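Local coordinates for protein putative xylanase (Bacteroides fragilis, PDB 2P1G) that is of unknown function but belongs to an amidase-like family of the papain-type peptidase clan and may hydrolyse glycosyl bonds, at residues Y91-I96 against G186-H191; I178-N183 against T232-L237. All coordinates share one frame; numbering follows the deposited sequence.

Contact 1 (Y91-I96 against G186-H191); sequences YISDWI and GLDVSH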
loop_
_atom_site.group_PDB
_atom_site.type_symbol
_atom_site.label_atom_id
_atom_site.label_comp_id
_atom_site.label_asym_id
_atom_site.label_seq_id
_atom_site.Cartn_x
_atom_site.Cartn_y
_atom_site.Cartn_z
ATOM N N TYR A 91 4.257 -2.953 7.200
ATOM C CA TYR A 91 4.850 -3.482 5.969
ATOM C C TYR A 91 3.743 -3.786 4.988
ATOM O O TYR A 91 2.795 -4.479 5.320
ATOM C CB TYR A 91 5.611 -4.767 6.239
ATOM C CG TYR A 91 6.969 -4.541 6.866
ATOM C CD1 TYR A 91 8.064 -4.154 6.084
ATOM C CD2 TYR A 91 7.149 -4.692 8.226
ATOM C CE1 TYR A 91 9.315 -3.943 6.652
ATOM C CE2 TYR A 91 8.397 -4.494 8.806
ATOM C CZ TYR A 91 9.464 -4.124 8.018
ATOM O OH TYR A 91 10.684 -3.929 8.594
ATOM N N ILE A 92 3.894 -3.302 3.768
ATOM C CA ILE A 92 2.894 -3.541 2.718
ATOM C C ILE A 92 2.634 -5.015 2.389
ATOM O O ILE A 92 1.498 -5.379 2.116
ATOM C CB ILE A 92 3.154 -2.646 1.507
ATOM C CG1 ILE A 92 2.992 -1.184 1.938
ATOM C CG2 ILE A 92 2.172 -2.946 0.380
ATOM C CD1 ILE A 92 3.485 -0.167 0.910
ATOM N N SER A 93 3.651 -5.887 2.473
ATOM C CA SER A 93 3.414 -7.321 2.267
ATOM C C SER A 93 2.415 -7.828 3.264
ATOM O O SER A 93 1.568 -8.645 2.950
ATOM C CB SER A 93 4.694 -8.157 2.408
ATOM O OG SER A 93 5.578 -7.835 1.350
ATOM N N ASP A 94 2.539 -7.339 4.492
ATOM C CA ASP A 94 1.679 -7.758 5.578
ATOM C C ASP A 94 0.250 -7.197 5.362
ATOM O O ASP A 94 -0.747 -7.905 5.541
ATOM C CB ASP A 94 2.281 -7.187 6.854
ATOM C CG ASP A 94 1.863 -7.925 8.095
ATOM O OD1 ASP A 94 1.182 -8.981 8.033
ATOM O OD2 ASP A 94 2.241 -7.419 9.177
ATOM N N TRP A 95 0.193 -5.921 4.991
ATOM C CA TRP A 95 -1.041 -5.225 4.638
ATOM C C TRP A 95 -1.785 -5.979 3.530
ATOM O O TRP A 95 -3.010 -6.216 3.613
ATOM C CB TRP A 95 -0.695 -3.812 4.197
ATOM C CG TRP A 95 -1.839 -2.872 3.948
ATOM C CD1 TRP A 95 -2.354 -1.971 4.820
ATOM C CD2 TRP A 95 -2.574 -2.717 2.724
ATOM N NE1 TRP A 95 -3.389 -1.270 4.232
ATOM C CE2 TRP A 95 -3.533 -1.704 2.938
ATOM C CE3 TRP A 95 -2.506 -3.332 1.463
ATOM C CZ2 TRP A 95 -4.430 -1.293 1.942
ATOM C CZ3 TRP A 95 -3.392 -2.927 0.477
ATOM C CH2 TRP A 95 -4.338 -1.914 0.716
ATOM N N ILE A 96 -1.046 -6.329 2.488
ATOM C CA ILE A 96 -1.642 -7.112 1.384
ATOM C C ILE A 96 -2.157 -8.478 1.892
ATOM O O ILE A 96 -3.286 -8.866 1.598
ATOM C CB ILE A 96 -0.644 -7.309 0.220
ATOM C CG1 ILE A 96 -0.362 -5.985 -0.471
ATOM C CG2 ILE A 96 -1.194 -8.338 -0.778
ATOM C CD1 ILE A 96 0.849 -6.008 -1.395
ATOM N N GLY A 186 15.870 -4.672 3.312
ATOM C CA GLY A 186 14.983 -4.704 4.471
ATOM C C GLY A 186 13.536 -4.393 4.188
ATOM O O GLY A 186 12.717 -4.417 5.091
ATOM N N LEU A 187 13.228 -4.125 2.918
ATOM C CA LEU A 187 11.880 -3.744 2.504
ATOM C C LEU A 187 11.427 -4.574 1.290
ATOM O O LEU A 187 12.250 -5.172 0.569
ATOM C CB LEU A 187 11.826 -2.238 2.140
ATOM C CG LEU A 187 12.124 -1.206 3.221
ATOM C CD1 LEU A 187 12.263 0.162 2.610
ATOM C CD2 LEU A 187 10.978 -1.190 4.233
ATOM N N ASP A 188 10.108 -4.582 1.109
ATOM C CA ASP A 188 9.388 -5.384 0.152
ATOM C C ASP A 188 8.795 -4.533 -0.987
ATOM O O ASP A 188 8.846 -4.890 -2.157
ATOM C CB ASP A 188 8.211 -6.092 0.891
ATOM C CG ASP A 188 7.398 -5.155 1.897
ATOM O OD1 ASP A 188 7.763 -4.049 2.244
ATOM O OD2 ASP A 188 6.353 -5.585 2.375
ATOM N N VAL A 189 8.207 -3.417 -0.591
ATOM C CA VAL A 189 7.389 -2.592 -1.468
ATOM C C VAL A 189 7.713 -1.182 -1.020
ATOM O O VAL A 189 7.742 -0.887 0.191
ATOM C CB VAL A 189 5.866 -2.877 -1.270
ATOM C CG1 VAL A 189 5.020 -1.782 -1.926
ATOM C CG2 VAL A 189 5.475 -4.278 -1.785
ATOM N N SER A 190 7.999 -0.302 -1.971
ATOM C CA SER A 190 8.385 1.046 -1.620
ATOM C C SER A 190 7.223 2.021 -1.740
ATOM O O SER A 190 7.231 3.068 -1.101
ATOM C CB SER A 190 9.521 1.499 -2.508
ATOM O OG SER A 190 9.124 1.421 -3.844
ATOM N N HIS A 191 6.220 1.667 -2.537
ATOM C CA HIS A 191 5.153 2.606 -2.881
ATOM C C HIS A 191 3.943 1.818 -3.388
ATOM O O HIS A 191 4.097 0.717 -3.879
ATOM C CB HIS A 191 5.670 3.500 -4.010
ATOM C CG HIS A 191 4.850 4.720 -4.253
ATOM N ND1 HIS A 191 4.459 5.105 -5.516
ATOM C CD2 HIS A 191 4.366 5.656 -3.407
ATOM C CE1 HIS A 191 3.751 6.219 -5.434
ATOM N NE2 HIS A 191 3.676 6.572 -4.166
HETATM O O HOH W 1 6.533 -2.044 3.158
#
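D188 OD2 is gripped twice by S93 at the start of helix 92-101. The backbone S93 N donates to D188 OD2 over 2.7 Å, bent to 150° at the hydrogen and arriving nearly along the C-O axis of that oxygen. S93 OG donates to D188 OD2 over 2.6 Å, on the anti lone pair of that oxygen, away from OD1. OG lies beside its own backbone N, which brings both donors of S93 onto one acceptor. In the loop opposite, chi1 of 44° sets the D188 carboxylate between its backbone N and carbonyl carbon, the crowded position, and turns it to the helix end. Its other oxygen, OD1, accepts from a water that in turn takes the N-H of I92, with I92 N 3.0 Å from the water oxygen; the same water makes a weak bond to V189 O.

Y91, at the N-cap, brings ring atom CD1 to 3.9 Å from D188 OD1, which lies at the ring edge near its plane, ring and carboxylate planes being 67° apart. CE1 of the same ring also meets L187 CD2 at 4.0 Å, the two side chains crossing at about a right angle. The hydroxyl leads on to E148 and M124 N. Next to the carboxylate, at I92 and V189, the contact is apolar: I92 CD1 touches V189 CG1 at 3.6 Å, again with side chains nearly perpendicular, while T44 of helix 43-54 packs against I92.

A buried carboxylate thus satisfies the first N-H groups of the helix, one directly and one through water. The helix end and its N-H groups would probably favour the anionic form of D188, and the helix is pinned to the run leading into strand 189-198.

Contact 2 (I178-N183 against T232-L237); sequences IALTTN and TGIRVL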
loop_
_atom_site.group_PDB
_atom_site.type_symbol
_atom_site.label_atom_id
_atom_site.label_comp_id
_atom_site.label_asym_id
_atom_site.label_seq_id
_atom_site.Cartn_x
_atom_site.Cartn_y
_atom_site.Cartn_z
ATOM N N ILE A 178 -1.759 -1.085 -7.249
ATOM C CA ILE A 178 -0.450 -1.464 -7.758
ATOM C C ILE A 178 0.544 -1.227 -6.647
ATOM O O ILE A 178 0.677 -0.091 -6.168
ATOM C CB ILE A 178 -0.010 -0.569 -8.951
ATOM C CG1 ILE A 178 -1.018 -0.637 -10.111
ATOM C CG2 ILE A 178 1.416 -0.952 -9.435
ATOM C CD1 ILE A 178 -1.240 -2.030 -10.676
ATOM N N ALA A 179 1.225 -2.284 -6.233
ATOM C CA ALA A 179 2.357 -2.137 -5.288
ATOM C C ALA A 179 3.680 -2.256 -6.034
ATOM O O ALA A 179 3.927 -3.245 -6.739
ATOM C CB ALA A 179 2.284 -3.194 -4.170
ATOM N N LEU A 180 4.538 -1.256 -5.866
ATOM C CA LEU A 180 5.824 -1.215 -6.559
ATOM C C LEU A 180 6.848 -1.920 -5.672
ATOM O O LEU A 180 7.148 -1.447 -4.555
ATOM C CB LEU A 180 6.255 0.229 -6.769
ATOM C CG LEU A 180 5.403 1.140 -7.658
ATOM C CD1 LEU A 180 6.248 2.298 -8.137
ATOM C CD2 LEU A 180 4.826 0.432 -8.831
ATOM N N THR A 181 7.373 -3.026 -6.175
ATOM C CA THR A 181 8.284 -3.895 -5.435
ATOM C C THR A 181 9.691 -3.341 -5.548
ATOM O O THR A 181 10.028 -2.680 -6.531
ATOM C CB THR A 181 8.236 -5.385 -5.918
ATOM O OG1 THR A 181 8.517 -5.463 -7.318
ATOM C CG2 THR A 181 6.859 -5.983 -5.672
ATOM N N THR A 182 10.497 -3.625 -4.525
ATOM C CA THR A 182 11.825 -3.034 -4.396
ATOM C C THR A 182 12.819 -4.085 -3.905
ATOM O O THR A 182 12.426 -5.072 -3.265
ATOM C CB THR A 182 11.820 -1.795 -3.428
ATOM O OG1 THR A 182 13.138 -1.230 -3.346
ATOM C CG2 THR A 182 11.363 -2.176 -1.984
ATOM N N ASN A 183 14.100 -3.875 -4.227
ATOM C CA ASN A 183 15.164 -4.734 -3.698
ATOM C C ASN A 183 15.999 -3.989 -2.682
ATOM O O ASN A 183 17.083 -4.441 -2.298
ATOM C CB ASN A 183 16.048 -5.266 -4.833
ATOM C CG ASN A 183 16.646 -4.164 -5.681
ATOM O OD1 ASN A 183 16.737 -2.989 -5.267
ATOM N ND2 ASN A 183 17.136 -4.553 -6.867
ATOM N N THR A 232 11.804 -3.157 -8.779
ATOM C CA THR A 232 11.978 -4.407 -9.491
ATOM C C THR A 232 10.755 -4.815 -10.306
ATOM O O THR A 232 10.882 -5.615 -11.240
ATOM C CB THR A 232 12.362 -5.546 -8.541
ATOM O OG1 THR A 232 11.334 -5.714 -7.554
ATOM C CG2 THR A 232 13.714 -5.243 -7.833
ATOM N N GLY A 233 9.574 -4.294 -9.959
ATOM C CA GLY A 233 8.355 -4.824 -10.567
ATOM C C GLY A 233 7.128 -4.350 -9.830
ATOM O O GLY A 233 7.192 -3.335 -9.103
ATOM N N ILE A 234 6.001 -5.034 -10.044
ATOM C CA ILE A 234 4.783 -4.703 -9.355
ATOM C C ILE A 234 4.009 -5.920 -8.884
ATOM O O ILE A 234 4.167 -7.024 -9.422
ATOM C CB ILE A 234 3.838 -3.834 -10.235
ATOM C CG1 ILE A 234 3.496 -4.545 -11.543
ATOM C CG2 ILE A 234 4.469 -2.424 -10.493
ATOM C CD1 ILE A 234 2.364 -3.808 -12.412
ATOM N N ARG A 235 3.197 -5.711 -7.859
ATOM C CA ARG A 235 2.134 -6.647 -7.543
ATOM C C ARG A 235 0.823 -5.937 -7.879
ATOM O O ARG A 235 0.708 -4.710 -7.722
ATOM C CB ARG A 235 2.164 -7.029 -6.057
ATOM C CG ARG A 235 3.499 -7.721 -5.652
ATOM C CD ARG A 235 3.427 -8.156 -4.172
ATOM N NE ARG A 235 2.362 -9.130 -3.897
ATOM C CZ ARG A 235 2.083 -9.557 -2.671
ATOM N NH1 ARG A 235 2.778 -9.073 -1.640
ATOM N NH2 ARG A 235 1.131 -10.458 -2.467
ATOM N N VAL A 236 -0.139 -6.716 -8.363
ATOM C CA VAL A 236 -1.438 -6.180 -8.811
ATOM C C VAL A 236 -2.504 -6.822 -7.955
ATOM O O VAL A 236 -2.597 -8.066 -7.893
ATOM C CB VAL A 236 -1.705 -6.494 -10.305
ATOM C CG1 VAL A 236 -3.112 -5.991 -10.749
ATOM C CG2 VAL A 236 -0.567 -5.917 -11.191
ATOM N N LEU A 237 -3.289 -5.983 -7.281
ATOM C CA LEU A 237 -4.399 -6.457 -6.467
ATOM C C LEU A 237 -5.682 -5.820 -6.936
ATOM O O LEU A 237 -5.652 -4.724 -7.509
ATOM C CB LEU A 237 -4.193 -6.112 -5.001
ATOM C CG LEU A 237 -2.794 -6.358 -4.412
ATOM C CD1 LEU A 237 -2.758 -5.800 -3.013
ATOM C CD2 LEU A 237 -2.424 -7.858 -4.436
HETATM O O HOH W 2 11.696 -7.359 -5.503
#
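Peptide planes are the flat groups where A179 and R235 pair. R235 N approaches A179 O in the carbonyl plane at 2.8 Å, and A179 N answers to R235 O at 2.9 Å, tilted only slightly from its plane. Toward the other end T181 N bonds to G233 O and T232 N to T181 O.

On the face carrying I178, L180, I234 and V236, I234 CG2 is the meeting point. It lies 3.6 Å from I178 CG2 and a tight 3.3 Å from L180 CD2, and helix 221-226 packs on this side through L221 and L225. At the end of the pair T181 OG1 and T232 OG1 share a hydrogen bond of 2.8 Å, and the two side chains cross at about a right angle; a water joins T232 OG1 to T182 O. T181 CG2 rests on R235 CG at 3.8 Å, while the guanidinium runs on to D107.

The antiparallel pair therefore has an apolar face on which helix 221-226 packs, and a mixed one, where T181 shares one hydrogen bond through its hydroxyl and R235 finds its counter-charge in D107 while A179 packs on V189 and M192.

Both contacts are buried and meet in one antiparallel sheet: strand 177-182 pairs with 231-238 in contact 2 and with the start of 189-198, which contact 1 supplies. S190 N and H191 O probably bond to the backbone of L180, and I96 packs on L237, so the helix touches the sheet at both places. Contact 2 is regular backbone pairing within the sheet; contact 1 is helix-to-sheet, held by one carboxylate, a serine and a water. H191, three residues further along the chain from that carboxylate, touches C43 of helix 43-54 and meets H206, consistent with the cysteine-histidine arrangement of papain-like folds.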